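Local coordinates for protein dTDP-4-dehydrorhamnose 3,5-epimerase (Bacillus anthracis str. Ames, PDB 3RYK) that epimerises the sugar of dTDP-4-dehydrorhamnose at its 3 and 5 positions, a step in making dTDP-L-rhamnose, at residues 84-98 with 156-170. Sequence-based numbering, arbitrary orientation.
Sequences GLHFQKNPKAQTKLI and YKVDEYYSADHDSGV
Lys92 lies across one face of the His166 ring, its CG 4.2 Å from the ring centroid and 9° off the normal, a CH-pi contact. The lysine chain is extended beyond CG. CD follows over the face and CE passes the rim by His166 CE1; the two side chains cross at about a right angle. At the ring edge, in plane, Ser163 OG shares a hydrogen bond with His166 ND1, which fixes the ring's rotation. Asn90 O sits near the plane at another edge. The Phe87 ring carries Ser168 CB over one face, set toward the rim, and meets Val170 CG2 at its edge, with 3.8 Å from Phe87 CE2 to that methyl. With CG between the backbone N and the carbonyl carbon (chi1 68°), the ring is brought against Ser168 and alongside the Gly169 backbone. Asp167 OD2 lies in the plane of the Tyr162 ring and accepts from Tyr162 OH at 2.6 Å. Asp167 also touches the bound pyrophosphate.

These residues belong to the jelly-roll-like fold of the epimerase. Strands 96-98 and 156-158 pair antiparallel in one sheet. Strand 82-88 meets the weakly bonded strand 167-169 at the edge of the other, the two splayed and only roughly antiparallel, so the contact spans both sheets. Leu97 and Lys157 form a hydrogen-bonded pair, and Lys157 NZ reaches on to Asp71 of the second subunit.

Between the strands, side chains tie the loops together. Asp159 grips Thr95 twice: OD2 takes Thr95 N at 2.7 Å, nearly straight, and OD1 takes Thr95 OG1. Both donors come from above the carboxylate plane. Gln94 NE2 gives a straight bond of 3.0 Å to Glu160 O, which lies in the amide plane. Gln88, buried and extended beyond CG, receives Ser163 N on OE1 at 2.9 Å, from above the carbonyl plane.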
loop_
_atom_site.group_PDB
_atom_site.type_symbol
_atom_site.label_atom_id
_atom_site.label_comp_id
_atom_site.label_asym_id
_atom_site.label_seq_id
_atom_site.Cartn_x
_atom_site.Cartn_y
_atom_site.Cartn_z
ATOM N N GLY A 84 8.790 16.830 -4.736
ATOM C CA GLY A 84 7.833 17.660 -5.494
ATOM C C GLY A 84 8.281 19.105 -5.703
ATOM O O GLY A 84 9.486 19.398 -5.571
ATOM N N LEU A 85 7.364 20.027 -6.041
ATOM C CA LEU A 85 5.909 19.788 -6.256
ATOM C C LEU A 85 5.681 19.215 -7.655
ATOM O O LEU A 85 5.966 19.899 -8.631
ATOM C CB LEU A 85 5.129 21.112 -6.155
ATOM C CG LEU A 85 5.062 21.935 -4.865
ATOM C CD1 LEU A 85 4.454 23.308 -5.143
ATOM C CD2 LEU A 85 4.272 21.181 -3.794
ATOM N N HIS A 86 5.142 17.996 -7.728
ATOM C CA HIS A 86 4.870 17.289 -8.989
ATOM C C HIS A 86 3.455 17.393 -9.561
ATOM O O HIS A 86 2.486 17.564 -8.831
ATOM C CB HIS A 86 5.115 15.781 -8.761
ATOM C CG HIS A 86 4.664 14.905 -9.897
ATOM N ND1 HIS A 86 3.340 14.580 -10.105
ATOM C CD2 HIS A 86 5.359 14.259 -10.863
ATOM C CE1 HIS A 86 3.236 13.799 -11.165
ATOM N NE2 HIS A 86 4.449 13.584 -11.642
ATOM N N PHE A 87 3.354 17.285 -10.884
ATOM C CA PHE A 87 2.072 17.287 -11.577
ATOM C C PHE A 87 2.408 16.730 -12.955
ATOM O O PHE A 87 3.446 17.073 -13.539
ATOM C CB PHE A 87 1.299 18.607 -11.636
ATOM C CG PHE A 87 1.924 19.670 -12.478
ATOM C CD1 PHE A 87 1.633 19.750 -13.836
ATOM C CD2 PHE A 87 2.750 20.620 -11.915
ATOM C CE1 PHE A 87 2.195 20.750 -14.617
ATOM C CE2 PHE A 87 3.306 21.622 -12.689
ATOM C CZ PHE A 87 3.029 21.688 -14.038
ATOM N N GLN A 88 1.570 15.839 -13.461
ATOM C CA GLN A 88 1.817 15.267 -14.768
ATOM C C GLN A 88 0.861 16.026 -15.677
ATOM O O GLN A 88 -0.349 16.022 -15.447
ATOM C CB GLN A 88 1.560 13.758 -14.762
ATOM C CG GLN A 88 2.225 13.037 -15.910
ATOM C CD GLN A 88 2.079 11.537 -15.839
ATOM O OE1 GLN A 88 3.029 10.845 -15.470
ATOM N NE2 GLN A 88 0.882 11.035 -16.091
ATOM N N LYS A 89 1.399 16.721 -16.681
ATOM C CA LYS A 89 0.561 17.478 -17.604
ATOM C C LYS A 89 -0.300 16.581 -18.470
ATOM O O LYS A 89 0.120 15.475 -18.833
ATOM C CB LYS A 89 1.405 18.337 -18.573
ATOM C CG LYS A 89 2.157 19.542 -18.009
ATOM C CD LYS A 89 2.957 20.222 -19.138
ATOM C CE LYS A 89 3.585 21.568 -18.741
ATOM N NZ LYS A 89 4.524 21.541 -17.592
ATOM N N ASN A 90 -1.512 17.045 -18.782
ATOM C CA ASN A 90 -2.404 16.290 -19.665
ATOM C C ASN A 90 -1.737 16.149 -21.036
ATOM O O ASN A 90 -0.782 16.870 -21.334
ATOM C CB ASN A 90 -3.835 16.865 -19.756
ATOM C CG ASN A 90 -4.812 16.221 -18.761
ATOM O OD1 ASN A 90 -5.030 15.002 -18.786
ATOM N ND2 ASN A 90 -5.478 17.041 -17.974
ATOM N N PRO A 91 -2.222 15.209 -21.861
ATOM C CA PRO A 91 -3.341 14.270 -21.639
ATOM C C PRO A 91 -3.144 13.160 -20.593
ATOM O O PRO A 91 -4.013 12.297 -20.482
ATOM C CB PRO A 91 -3.528 13.636 -23.019
ATOM C CG PRO A 91 -2.202 13.740 -23.659
ATOM C CD PRO A 91 -1.608 15.020 -23.189
ATOM N N LYS A 92 -2.049 13.179 -19.829
ATOM C CA LYS A 92 -1.802 12.150 -18.830
ATOM C C LYS A 92 -1.850 12.658 -17.380
ATOM O O LYS A 92 -0.982 12.321 -16.570
ATOM C CB LYS A 92 -0.462 11.474 -19.142
ATOM C CG LYS A 92 -0.415 10.929 -20.571
ATOM C CD LYS A 92 0.893 10.257 -20.916
ATOM C CE LYS A 92 0.901 9.849 -22.387
ATOM N NZ LYS A 92 2.171 9.196 -22.833
ATOM N N ALA A 93 -2.874 13.448 -17.051
ATOM C CA ALA A 93 -3.025 13.979 -15.692
ATOM C C ALA A 93 -3.363 12.815 -14.766
ATOM O O ALA A 93 -4.063 11.876 -15.170
ATOM C CB ALA A 93 -4.104 15.059 -15.621
ATOM N N GLN A 94 -2.851 12.880 -13.539
ATOM C CA GLN A 94 -3.073 11.837 -12.532
ATOM C C GLN A 94 -3.802 12.258 -11.263
ATOM O O GLN A 94 -3.496 13.296 -10.669
ATOM C CB GLN A 94 -1.717 11.325 -12.046
ATOM C CG GLN A 94 -0.856 10.539 -13.029
ATOM C CD GLN A 94 0.553 10.343 -12.497
ATOM O OE1 GLN A 94 1.177 11.293 -12.023
ATOM N NE2 GLN A 94 1.078 9.134 -12.620
ATOM N N THR A 95 -4.776 11.443 -10.863
ATOM C CA THR A 95 -5.503 11.654 -9.628
ATOM C C THR A 95 -4.593 10.845 -8.718
ATOM O O THR A 95 -4.145 9.760 -9.114
ATOM C CB THR A 95 -6.864 10.957 -9.608
ATOM O OG1 THR A 95 -7.657 11.421 -10.698
ATOM C CG2 THR A 95 -7.582 11.217 -8.290
ATOM N N LYS A 96 -4.281 11.359 -7.536
ATOM C CA LYS A 96 -3.420 10.641 -6.599
ATOM C C LYS A 96 -4.154 10.444 -5.280
ATOM O O LYS A 96 -5.081 11.188 -4.993
ATOM C CB LYS A 96 -2.129 11.401 -6.355
ATOM C CG LYS A 96 -1.312 11.643 -7.609
ATOM C CD LYS A 96 -0.027 12.355 -7.294
ATOM C CE LYS A 96 0.771 12.632 -8.552
ATOM N NZ LYS A 96 2.043 13.317 -8.212
ATOM N N LEU A 97 -3.726 9.449 -4.502
ATOM C CA LEU A 97 -4.318 9.126 -3.179
ATOM C C LEU A 97 -3.097 8.716 -2.375
ATOM O O LEU A 97 -2.546 7.639 -2.568
ATOM C CB LEU A 97 -5.367 8.032 -3.305
ATOM C CG LEU A 97 -6.184 7.623 -2.075
ATOM C CD1 LEU A 97 -6.996 8.787 -1.541
ATOM C CD2 LEU A 97 -7.097 6.512 -2.538
ATOM N N ILE A 98 -2.692 9.592 -1.465
ATOM C CA ILE A 98 -1.497 9.403 -0.675
ATOM C C ILE A 98 -1.676 9.112 0.802
ATOM O O ILE A 98 -2.563 9.658 1.445
ATOM C CB ILE A 98 -0.647 10.701 -0.729
ATOM C CG1 ILE A 98 -0.283 11.131 -2.171
ATOM C CG2 ILE A 98 0.636 10.553 0.096
ATOM C CD1 ILE A 98 -1.217 12.110 -2.834
ATOM N N TYR A 156 1.455 5.998 -2.563
ATOM C CA TYR A 156 0.373 6.698 -3.228
ATOM C C TYR A 156 -0.018 6.038 -4.527
ATOM O O TYR A 156 0.836 5.563 -5.268
ATOM C CB TYR A 156 0.631 8.188 -3.392
ATOM C CG TYR A 156 1.751 8.590 -4.309
ATOM C CD1 TYR A 156 1.481 9.001 -5.612
ATOM C CD2 TYR A 156 3.063 8.598 -3.863
ATOM C CE1 TYR A 156 2.510 9.391 -6.460
ATOM C CE2 TYR A 156 4.082 8.982 -4.686
ATOM C CZ TYR A 156 3.795 9.382 -5.981
ATOM O OH TYR A 156 4.827 9.759 -6.799
ATOM N N LYS A 157 -1.327 6.002 -4.757
ATOM C CA LYS A 157 -1.898 5.407 -5.938
ATOM C C LYS A 157 -2.128 6.493 -6.975
ATOM O O LYS A 157 -2.286 7.658 -6.632
ATOM C CB LYS A 157 -3.246 4.781 -5.612
ATOM C CG LYS A 157 -3.249 3.723 -4.544
ATOM C CD LYS A 157 -4.687 3.305 -4.240
ATOM C CE LYS A 157 -4.723 2.135 -3.279
ATOM N NZ LYS A 157 -3.832 0.998 -3.642
ATOM N N VAL A 158 -2.131 6.103 -8.245
ATOM C CA VAL A 158 -2.373 7.037 -9.345
ATOM C C VAL A 158 -3.317 6.341 -10.327
ATOM O O VAL A 158 -3.204 5.139 -10.536
ATOM C CB VAL A 158 -1.064 7.500 -10.055
ATOM C CG1 VAL A 158 -0.111 8.145 -9.047
ATOM C CG2 VAL A 158 -0.394 6.349 -10.786
ATOM N N ASP A 159 -4.239 7.092 -10.937
ATOM C CA ASP A 159 -5.209 6.505 -11.890
ATOM C C ASP A 159 -4.782 6.575 -13.354
ATOM O O ASP A 159 -5.576 6.240 -14.247
ATOM C CB ASP A 159 -6.615 7.102 -11.748
ATOM C CG ASP A 159 -6.684 8.568 -12.129
ATOM O OD1 ASP A 159 -7.808 9.044 -12.415
ATOM O OD2 ASP A 159 -5.638 9.246 -12.168
ATOM N N GLU A 160 -3.549 7.029 -13.586
ATOM C CA GLU A 160 -2.961 7.127 -14.918
ATOM C C GLU A 160 -1.489 6.752 -14.780
ATOM O O GLU A 160 -0.808 7.196 -13.855
ATOM C CB GLU A 160 -3.142 8.524 -15.515
ATOM C CG GLU A 160 -2.523 8.777 -16.919
ATOM C CD GLU A 160 -3.046 7.864 -18.038
ATOM O OE1 GLU A 160 -3.406 8.418 -19.099
ATOM O OE2 GLU A 160 -3.155 6.627 -17.866
ATOM N N TYR A 161 -0.996 5.909 -15.680
ATOM C CA TYR A 161 0.395 5.495 -15.616
ATOM C C TYR A 161 1.384 6.635 -15.738
ATOM O O TYR A 161 1.077 7.692 -16.305
ATOM C CB TYR A 161 0.714 4.436 -16.678
ATOM C CG TYR A 161 -0.025 3.158 -16.447
ATOM C CD1 TYR A 161 0.396 2.280 -15.457
ATOM C CD2 TYR A 161 -1.122 2.814 -17.216
ATOM C CE1 TYR A 161 -0.266 1.111 -15.223
ATOM C CE2 TYR A 161 -1.789 1.631 -17.000
ATOM C CZ TYR A 161 -1.354 0.783 -15.991
ATOM O OH TYR A 161 -2.000 -0.402 -15.744
ATOM N N TYR A 162 2.573 6.396 -15.190
ATOM C CA TYR A 162 3.651 7.363 -15.219
ATOM C C TYR A 162 4.145 7.579 -16.650
ATOM O O TYR A 162 4.153 6.651 -17.465
ATOM C CB TYR A 162 4.808 6.920 -14.309
ATOM C CG TYR A 162 5.982 7.864 -14.358
ATOM C CD1 TYR A 162 5.951 9.074 -13.678
ATOM C CD2 TYR A 162 7.133 7.540 -15.073
ATOM C CE1 TYR A 162 7.026 9.953 -13.721
ATOM C CE2 TYR A 162 8.214 8.408 -15.120
ATOM C CZ TYR A 162 8.157 9.614 -14.439
ATOM O OH TYR A 162 9.228 10.485 -14.482
ATOM N N SER A 163 4.527 8.818 -16.934
ATOM C CA SER A 163 5.035 9.225 -18.237
ATOM C C SER A 163 6.165 10.230 -18.007
ATOM O O SER A 163 5.916 11.411 -17.743
ATOM C CB SER A 163 3.913 9.841 -19.085
ATOM O OG SER A 163 4.398 10.314 -20.340
ATOM N N ALA A 164 7.410 9.762 -18.096
ATOM C CA ALA A 164 8.576 10.637 -17.903
ATOM C C ALA A 164 8.491 11.864 -18.823
ATOM O O ALA A 164 9.047 12.921 -18.515
ATOM C CB ALA A 164 9.854 9.866 -18.156
ATOM N N ASP A 165 7.785 11.698 -19.945
ATOM C CA ASP A 165 7.562 12.732 -20.951
ATOM C C ASP A 165 6.759 13.914 -20.396
ATOM O O ASP A 165 7.159 15.068 -20.533
ATOM C CB ASP A 165 6.796 12.087 -22.129
ATOM C CG ASP A 165 6.523 13.046 -23.293
ATOM O OD1 ASP A 165 6.960 14.218 -23.261
ATOM O OD2 ASP A 165 5.856 12.605 -24.261
ATOM N N HIS A 166 5.628 13.600 -19.767
ATOM C CA HIS A 166 4.707 14.585 -19.189
ATOM C C HIS A 166 4.985 14.956 -17.733
ATOM O O HIS A 166 4.281 15.781 -17.154
ATOM C CB HIS A 166 3.291 14.022 -19.306
ATOM C CG HIS A 166 2.881 13.759 -20.720
ATOM N ND1 HIS A 166 3.267 12.626 -21.402
ATOM C CD2 HIS A 166 2.125 14.479 -21.581
ATOM C CE1 HIS A 166 2.771 12.661 -22.627
ATOM N NE2 HIS A 166 2.074 13.775 -22.760
ATOM N N ASP A 167 6.011 14.350 -17.154
ATOM C CA ASP A 167 6.372 14.608 -15.776
ATOM C C ASP A 167 6.863 16.062 -15.665
ATOM O O ASP A 167 7.803 16.458 -16.356
ATOM C CB ASP A 167 7.432 13.583 -15.357
ATOM C CG ASP A 167 7.780 13.649 -13.897
ATOM O OD1 ASP A 167 7.257 14.522 -13.185
ATOM O OD2 ASP A 167 8.594 12.812 -13.456
ATOM N N SER A 168 6.206 16.858 -14.819
ATOM C CA SER A 168 6.567 18.269 -14.626
ATOM C C SER A 168 6.463 18.641 -13.126
ATOM O O SER A 168 6.567 17.774 -12.265
ATOM C CB SER A 168 5.674 19.155 -15.505
ATOM O OG SER A 168 6.051 20.526 -15.453
ATOM N N GLY A 169 6.298 19.921 -12.820
ATOM C CA GLY A 169 6.198 20.346 -11.438
ATOM C C GLY A 169 6.340 21.836 -11.179
ATOM O O GLY A 169 6.375 22.650 -12.112
ATOM N N VAL A 170 6.423 22.179 -9.899
ATOM C CA VAL A 170 6.570 23.559 -9.447
ATOM C C VAL A 170 7.653 23.584 -8.356
ATOM O O VAL A 170 7.600 22.824 -7.383
ATOM C CB VAL A 170 5.247 24.139 -8.914
ATOM C CG1 VAL A 170 5.462 25.552 -8.410
ATOM C CG2 VAL A 170 4.168 24.103 -9.995
#